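Side-chain contacts in putative cell filamentation protein (Bartonella quintana, PDB 4N67), which probably transfers AMP from ATP to host proteins as the ADP-binding Fic domain of a translocated Bartonella effector: residues Q136-N141 with A174-D179; E51-K56 with M167-Q172. The protein carries 2 engineered substitutions. All coordinates share one frame; numbering follows the deposited sequence. Where two conformers were deposited one is given.

In the fold
Contact 2 lies on helix 164-174 itself, which follows helix 135-152 in the Fic-family helical core, and contact 1 takes its last residue, A174, and strand 176-178. Contact 1 packs helix 135-152 against the strand that leaves the helix, while contact 2 lays the loop between helices 30-48 and 59-70 along the helix. They are about 12 Å apart, centre to centre, and they meet directly: Y176 N lies 2.8 Å from G171 O, a probable hydrogen bond, and F138 CZ packs 3.7 Å from G171 CA. I178 CD1 also approaches M167 O at 3.4 Å. The I178 side chain of contact 1 is about 12 Å from the bound ADP.

Contact 1: Q136-N141 with A174-D179; sequences QEFAAN and AGYKID
F138 and Y176 form an offset aromatic stack between helix 135-152 of the Fic fold and strand 176-178, which pairs with strand 212-214. The ring centroids are 4.4 Å apart with planes at 17°, and the closest atoms, F138 CG and Y176 CD2, are separated by 3.5 Å. The two side chains run antiparallel over one another, each CB above the other's ring, which gives two reciprocal CH-pi contacts: F138 CB is 4.1 Å from the Y176 ring centroid, and Y176 CB is 4.2 Å from that of F138. A chi1 of 176° swings the F138 ring away from its own N and out to the strand. Aliphatic contacts complete the buried interface. The methyl CB of A174 meets F138 CE1 obliquely at 3.8 Å, just before G175, whose positive phi belongs to the Schellman motif ending helix 164-174. L130 and L133 also touch F138, and the hydroxyl of Y176 is hydrogen-bonded to L133 O. Within helix 135-152, E137 O accepts N141 N and N141 ND2 from opposite faces of its carbonyl plane, the side-chain bond being 2.9 Å long. At the rim of the phenyl ring, I178 CD1 lies near the ring plane, 3.8 Å from F138 CE2.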
ATOM      1  N   GLN A 136      -9.230 -20.644  -4.083  1.00 25.13           N
ATOM      2  CA  GLN A 136      -7.944 -20.974  -3.451  1.00 25.17           C
ATOM      3  C   GLN A 136      -6.791 -20.320  -4.225  1.00 24.29           C
ATOM      4  O   GLN A 136      -5.898 -19.720  -3.636  1.00 23.21           O
ATOM      5  CB  GLN A 136      -7.743 -22.491  -3.419  1.00 27.13           C
ATOM      6  N   GLU A 137      -6.792 -20.476  -5.540  1.00 23.48           N
ATOM      7  CA  GLU A 137      -5.771 -19.860  -6.398  1.00 23.47           C
ATOM      8  C   GLU A 137      -5.755 -18.340  -6.285  1.00 21.55           C
ATOM      9  O   GLU A 137      -4.686 -17.707  -6.280  1.00 20.72           O
ATOM     10  CB  GLU A 137      -5.993 -20.211  -7.849  1.00 24.82           C
ATOM     11  CG  GLU A 137      -5.685 -21.663  -8.091  1.00 27.06           C
ATOM     12  CD  GLU A 137      -6.214 -22.163  -9.397  1.00 27.83           C
ATOM     13  OE1 GLU A 137      -6.885 -21.409 -10.156  1.00 28.20           O
ATOM     14  OE2 GLU A 137      -5.959 -23.354  -9.661  1.00 31.40           O
ATOM     15  N   PHE A 138      -6.946 -17.752  -6.261  1.00 19.96           N
ATOM     16  CA  PHE A 138      -7.014 -16.321  -6.192  1.00 18.42           C
ATOM     17  C   PHE A 138      -6.352 -15.860  -4.892  1.00 17.98           C
ATOM     18  O   PHE A 138      -5.543 -14.917  -4.884  1.00 17.11           O
ATOM     19  CB  PHE A 138      -8.445 -15.800  -6.274  1.00 18.01           C
ATOM     20  CG  PHE A 138      -8.506 -14.318  -6.103  1.00 17.14           C
ATOM     21  CD1 PHE A 138      -8.244 -13.470  -7.169  1.00 16.86           C
ATOM     22  CD2 PHE A 138      -8.723 -13.767  -4.859  1.00 17.20           C
ATOM     23  CE1 PHE A 138      -8.227 -12.095  -7.004  1.00 16.27           C
ATOM     24  CE2 PHE A 138      -8.703 -12.399  -4.674  1.00 16.55           C
ATOM     25  CZ  PHE A 138      -8.462 -11.565  -5.755  1.00 16.09           C
ATOM     26  N   ALA A 139      -6.703 -16.518  -3.781  1.00 18.26           N
ATOM     27  CA  ALA A 139      -6.123 -16.145  -2.476  1.00 18.53           C
ATOM     28  C   ALA A 139      -4.611 -16.258  -2.481  1.00 18.69           C
ATOM     29  O   ALA A 139      -3.922 -15.355  -1.976  1.00 18.27           O
ATOM     30  CB  ALA A 139      -6.722 -16.927  -1.316  1.00 19.53           C
ATOM     31  N   ALA A 140      -4.079 -17.328  -3.050  1.00 19.29           N
ATOM     32  CA  ALA A 140      -2.625 -17.510  -3.063  1.00 19.83           C
ATOM     33  C   ALA A 140      -1.960 -16.436  -3.921  1.00 19.38           C
ATOM     34  O   ALA A 140      -0.905 -15.899  -3.575  1.00 20.46           O
ATOM     35  CB  ALA A 140      -2.267 -18.902  -3.576  1.00 20.94           C
ATOM     36  N   ASN A 141      -2.579 -16.113  -5.052  1.00 18.95           N
ATOM     37  CA  ASN A 141      -2.001 -15.157  -5.955  1.00 18.46           C
ATOM     38  C   ASN A 141      -2.104 -13.750  -5.369  1.00 17.38           C
ATOM     39  O   ASN A 141      -1.171 -12.957  -5.519  1.00 16.53           O
ATOM     40  CB  ASN A 141      -2.675 -15.205  -7.329  1.00 19.21           C
ATOM     41  CG  ASN A 141      -2.045 -16.231  -8.253  1.00 20.84           C
ATOM     42  OD1 ASN A 141      -1.076 -15.933  -8.939  1.00 22.31           O
ATOM     43  ND2 ASN A 141      -2.602 -17.423  -8.291  1.00 22.67           N
ATOM     44  N   ALA A 174     -11.695  -8.877 -10.365  1.00 20.06           N
ATOM     45  CA  ALA A 174     -11.519 -10.325 -10.595  1.00 21.02           C
ATOM     46  C   ALA A 174     -12.707 -11.119 -10.110  1.00 22.16           C
ATOM     47  O   ALA A 174     -12.676 -12.359 -10.239  1.00 23.57           O
ATOM     48  CB  ALA A 174     -10.268 -10.828  -9.909  1.00 21.39           C
ATOM     49  N   GLY A 175     -13.713 -10.434  -9.555  1.00 20.93           N
ATOM     50  CA  GLY A 175     -14.923 -11.086  -9.020  1.00 21.78           C
ATOM     51  C   GLY A 175     -14.863 -11.506  -7.559  1.00 21.48           C
ATOM     52  O   GLY A 175     -15.693 -12.284  -7.109  1.00 22.94           O
ATOM     53  N   TYR A 176     -13.925 -10.974  -6.797  1.00 19.56           N
ATOM     54  CA  TYR A 176     -13.788 -11.345  -5.373  1.00 19.50           C
ATOM     55  C   TYR A 176     -13.838 -10.124  -4.467  1.00 19.09           C
ATOM     56  O   TYR A 176     -13.245  -9.070  -4.782  1.00 19.83           O
ATOM     57  CB  TYR A 176     -12.467 -12.069  -5.169  1.00 19.35           C
ATOM     58  CG  TYR A 176     -12.439 -13.462  -5.744  1.00 20.13           C
ATOM     59  CD1 TYR A 176     -13.013 -14.507  -5.049  1.00 21.30           C
ATOM     60  CD2 TYR A 176     -11.869 -13.749  -7.007  1.00 20.65           C
ATOM     61  CE1 TYR A 176     -13.027 -15.791  -5.543  1.00 21.80           C
ATOM     62  CE2 TYR A 176     -11.884 -15.038  -7.504  1.00 21.43           C
ATOM     63  CZ  TYR A 176     -12.460 -16.063  -6.774  1.00 22.49           C
ATOM     64  OH  TYR A 176     -12.511 -17.378  -7.249  1.00 23.94           O
ATOM     65  N   LYS A 177     -14.534 -10.251  -3.337  1.00 18.73           N
ATOM     66  CA  LYS A 177     -14.570  -9.218  -2.329  1.00 18.59           C
ATOM     67  C   LYS A 177     -13.470  -9.530  -1.326  1.00 17.50           C
ATOM     68  O   LYS A 177     -13.484 -10.581  -0.728  1.00 17.75           O
ATOM     69  CB  LYS A 177     -15.920  -9.170  -1.595  1.00 21.10           C
ATOM     70  CG  LYS A 177     -15.902  -8.105  -0.515  1.00 23.10           C
ATOM     71  CD  LYS A 177     -17.249  -7.775   0.085  1.00 26.91           C
ATOM     72  CE  LYS A 177     -17.084  -6.692   1.139  1.00 28.91           C
ATOM     73  NZ  LYS A 177     -16.387  -5.483   0.643  1.00 31.07           N
ATOM     74  N   ILE A 178     -12.529  -8.601  -1.138  1.00 15.66           N
ATOM     75  CA  ILE A 178     -11.451  -8.748  -0.142  1.00 15.94           C
ATOM     76  C   ILE A 178     -11.757  -7.735   0.948  1.00 16.68           C
ATOM     77  O   ILE A 178     -11.832  -6.538   0.664  1.00 16.95           O
ATOM     78  CB  ILE A 178     -10.063  -8.475  -0.751  1.00 15.03           C
ATOM     79  CG1 ILE A 178      -9.769  -9.461  -1.886  1.00 15.03           C
ATOM     80  CG2 ILE A 178      -8.979  -8.520   0.330  1.00 15.33           C
ATOM     81  CD1 ILE A 178      -8.442  -9.214  -2.597  1.00 14.60           C
ATOM     82  N   ASP A 179     -11.945  -8.217   2.181  1.00 18.67           N
ATOM     83  CA  ASP A 179     -12.419  -7.361   3.300  1.00 19.34           C
ATOM     84  C   ASP A 179     -11.442  -7.402   4.466  1.00 19.46           C
ATOM     85  O   ASP A 179     -11.478  -8.307   5.312  1.00 19.83           O
ATOM     86  CB  ASP A 179     -13.834  -7.783   3.717  1.00 21.30           C
ATOM     87  CG  ASP A 179     -14.456  -6.836   4.752  1.00 22.71           C
ATOM     88  OD1 ASP A 179     -13.722  -5.937   5.247  1.00 24.12           O
ATOM     89  OD2 ASP A 179     -15.653  -7.017   5.041  1.00 26.40           O
TER

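Contact 2: E51-K56 with M167-Q172; sequences EPPPGK and MEKLGQ
K169 and Q172 reach the loop residues E51 and P53 by different torsions. CG of K169 lies anti to the carbonyl carbon (chi1 -72°), and a bend at chi2 turns the chain toward E51, whereas Q172 has CG anti to the backbone N (chi1 -178°) and runs out extended. K169 has two conformers; in the one described here its ammonium NZ donates to E51 O at 3.0 Å, with a C=O...N angle of 165°, so the approach is nearly linear with the carbonyl bond. The same NZ donates to Q172 OE1 at a short 2.6 Å, on a lone pair in the carbonyl plane, and it is hydrogen-bonded to R49 O as well. Three oxygen acceptors thus surround one nitrogen in this conformer. The contact joins helix 164-174 of the Fic fold to the irregular, proline-rich connection between helices 30-48 and 59-70. Here the pyrrolidine ring of P53 crosses the Q172 side chain at about a right angle, CG lying 3.7 Å from Q172 CD, while its CB is 3.8 Å from K169 O. A water links the two sides, donating to E51 O and accepting from Q172 NE2, each at 3.0 Å.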
ATOM      1  N   GLU A  51     -15.365   4.394  -6.718  1.00 19.82           N
ATOM      2  CA  GLU A  51     -14.773   4.496  -8.049  1.00 20.47           C
ATOM      3  C   GLU A  51     -14.604   3.132  -8.704  1.00 20.22           C
ATOM      4  O   GLU A  51     -14.301   2.155  -8.045  1.00 20.06           O
ATOM      5  CB  GLU A  51     -13.433   5.232  -7.974  1.00 20.96           C
ATOM      6  CG  GLU A  51     -13.574   6.664  -7.455  1.00 22.36           C
ATOM      7  CD  GLU A  51     -14.479   7.551  -8.297  1.00 24.40           C
ATOM      8  OE1 GLU A  51     -14.544   7.343  -9.534  1.00 26.25           O
ATOM      9  OE2 GLU A  51     -15.128   8.470  -7.723  1.00 27.05           O
ATOM     10  N   PRO A  52     -14.811   3.055 -10.027  1.00 20.62           N
ATOM     11  CA  PRO A  52     -14.643   1.760 -10.703  1.00 21.32           C
ATOM     12  C   PRO A  52     -13.199   1.315 -10.740  1.00 21.25           C
ATOM     13  O   PRO A  52     -12.304   2.178 -10.846  1.00 20.64           O
ATOM     14  CB  PRO A  52     -15.158   2.020 -12.124  1.00 22.10           C
ATOM     15  CG  PRO A  52     -15.131   3.484 -12.289  1.00 22.09           C
ATOM     16  CD  PRO A  52     -15.207   4.127 -10.945  1.00 21.98           C
ATOM     17  N   PRO A  53     -12.947  -0.006 -10.626  1.00 21.27           N
ATOM     18  CA  PRO A  53     -11.594  -0.513 -10.827  1.00 21.24           C
ATOM     19  C   PRO A  53     -11.127  -0.170 -12.233  1.00 21.59           C
ATOM     20  O   PRO A  53     -11.930  -0.208 -13.145  1.00 23.05           O
ATOM     21  CB  PRO A  53     -11.733  -2.033 -10.706  1.00 22.23           C
ATOM     22  CG  PRO A  53     -13.050  -2.274 -10.059  1.00 22.35           C
ATOM     23  CD  PRO A  53     -13.916  -1.083 -10.335  1.00 22.32           C
ATOM     24  N   PRO A  54      -9.833   0.129 -12.403  1.00 20.63           N
ATOM     25  CA  PRO A  54      -9.247   0.411 -13.701  1.00 21.82           C
ATOM     26  C   PRO A  54      -9.045  -0.874 -14.518  1.00 22.60           C
ATOM     27  O   PRO A  54      -9.125  -1.995 -13.978  1.00 23.71           O
ATOM     28  CB  PRO A  54      -7.917   1.065 -13.298  1.00 20.62           C
ATOM     29  CG  PRO A  54      -7.515   0.263 -12.132  1.00 19.20           C
ATOM     30  CD  PRO A  54      -8.797   0.091 -11.356  1.00 19.59           C
ATOM     31  N   GLY A  55      -8.784  -0.728 -15.811  1.00 24.60           N
ATOM     32  CA  GLY A  55      -8.377  -1.853 -16.657  1.00 25.48           C
ATOM     33  C   GLY A  55      -6.934  -2.275 -16.417  1.00 24.79           C
ATOM     34  O   GLY A  55      -6.590  -3.457 -16.616  1.00 27.04           O
ATOM     35  N   LYS A  56      -6.084  -1.318 -16.000  1.00 24.02           N
ATOM     36  CA  LYS A  56      -4.677  -1.589 -15.703  1.00 21.95           C
ATOM     37  C   LYS A  56      -4.370  -1.383 -14.220  1.00 18.89           C
ATOM     38  O   LYS A  56      -4.565  -0.290 -13.670  1.00 17.77           O
ATOM     39  CB  LYS A  56      -3.728  -0.654 -16.445  1.00 24.60           C
ATOM     40  CG  LYS A  56      -3.602  -0.842 -17.920  1.00 28.08           C
ATOM     41  CD  LYS A  56      -2.453   0.044 -18.395  1.00 30.53           C
ATOM     42  CE  LYS A  56      -2.498   0.253 -19.879  1.00 33.53           C
ATOM     43  NZ  LYS A  56      -2.415  -1.040 -20.602  1.00 35.77           N
ATOM     44  N   MET A 167      -5.482  -3.906  -3.416  1.00 10.81           N
ATOM     45  CA  MET A 167      -6.012  -5.275  -3.401  1.00 11.59           C
ATOM     46  C   MET A 167      -7.513  -5.334  -3.443  1.00 11.80           C
ATOM     47  O   MET A 167      -8.082  -6.179  -4.142  1.00 11.77           O
ATOM     48  CB  MET A 167      -5.550  -6.040  -2.163  1.00 12.36           C
ATOM     49  CG  MET A 167      -4.064  -6.165  -2.035  1.00 13.03           C
ATOM     50  SD  MET A 167      -3.206  -6.812  -3.467  1.00 13.75           S
ATOM     51  CE  MET A 167      -3.975  -8.419  -3.675  1.00 14.14           C
ATOM     52  N   GLU A 168      -8.181  -4.430  -2.731  1.00 11.71           N
ATOM     53  CA  GLU A 168      -9.636  -4.424  -2.786  1.00 12.79           C
ATOM     54  C   GLU A 168     -10.133  -4.250  -4.211  1.00 12.45           C
ATOM     55  O   GLU A 168     -11.040  -4.948  -4.665  1.00 12.41           O
ATOM     56  CB  GLU A 168     -10.220  -3.303  -1.931  1.00 13.69           C
ATOM     57  CG  GLU A 168     -10.075  -3.443  -0.417  1.00 15.18           C
ATOM     58  CD  GLU A 168     -10.866  -2.371   0.352  1.00 16.73           C
ATOM     59  OE1 GLU A 168     -11.939  -1.970  -0.131  1.00 18.67           O
ATOM     60  OE2 GLU A 168     -10.375  -1.969   1.418  1.00 20.02           O
ATOM     61  N   LYS A 169      -9.512  -3.333  -4.951  0.60 12.40           N
ATOM     62  CA  LYS A 169      -9.964  -3.054  -6.294  0.60 13.04           C
ATOM     63  C   LYS A 169      -9.547  -4.137  -7.288  0.60 12.64           C
ATOM     64  O   LYS A 169     -10.312  -4.495  -8.183  0.60 12.81           O
ATOM     65  CB  LYS A 169      -9.497  -1.666  -6.739  0.60 13.61           C
ATOM     66  CG  LYS A 169     -10.247  -0.546  -6.022  0.60 14.81           C
ATOM     67  CD  LYS A 169     -11.660  -0.361  -6.585  0.60 16.12           C
ATOM     68  CE  LYS A 169     -12.600   0.307  -5.593  0.60 17.38           C
ATOM     69  NZ  LYS A 169     -14.023   0.090  -5.934  0.60 18.27           N
ATOM     70  N   LEU A 170      -8.351  -4.687  -7.113  1.00 12.29           N
ATOM     71  CA  LEU A 170      -7.913  -5.827  -7.924  1.00 12.72           C
ATOM     72  C   LEU A 170      -8.880  -7.001  -7.737  1.00 13.27           C
ATOM     73  O   LEU A 170      -9.324  -7.636  -8.698  1.00 13.47           O
ATOM     74  CB  LEU A 170      -6.502  -6.233  -7.521  1.00 12.62           C
ATOM     75  CG  LEU A 170      -5.853  -7.366  -8.309  1.00 13.24           C
ATOM     76  CD1 LEU A 170      -5.620  -6.993  -9.765  1.00 13.75           C
ATOM     77  CD2 LEU A 170      -4.549  -7.783  -7.627  1.00 13.41           C
ATOM     78  N   GLY A 171      -9.214  -7.291  -6.484  1.00 13.44           N
ATOM     79  CA  GLY A 171     -10.193  -8.322  -6.177  1.00 14.74           C
ATOM     80  C   GLY A 171     -11.527  -8.077  -6.864  1.00 15.51           C
ATOM     81  O   GLY A 171     -12.080  -8.953  -7.528  1.00 15.98           O
ATOM     82  N   GLN A 172     -12.016  -6.849  -6.725  1.00 16.01           N
ATOM     83  CA  GLN A 172     -13.302  -6.468  -7.268  1.00 17.67           C
ATOM     84  C   GLN A 172     -13.361  -6.707  -8.764  1.00 18.18           C
ATOM     85  O   GLN A 172     -14.341  -7.267  -9.281  1.00 19.53           O
ATOM     86  CB  GLN A 172     -13.612  -5.015  -6.946  1.00 18.76           C
ATOM     87  CG  GLN A 172     -14.973  -4.531  -7.444  1.00 21.46           C
ATOM     88  CD  GLN A 172     -15.179  -3.049  -7.187  1.00 23.29           C
ATOM     89  OE1 GLN A 172     -14.352  -2.383  -6.551  1.00 26.80           O
ATOM     90  NE2 GLN A 172     -16.276  -2.513  -7.701  1.00 26.48           N
TER
HETATM   91  O   HOH W   1     -16.703   0.422  -7.387  1.00 38.79           O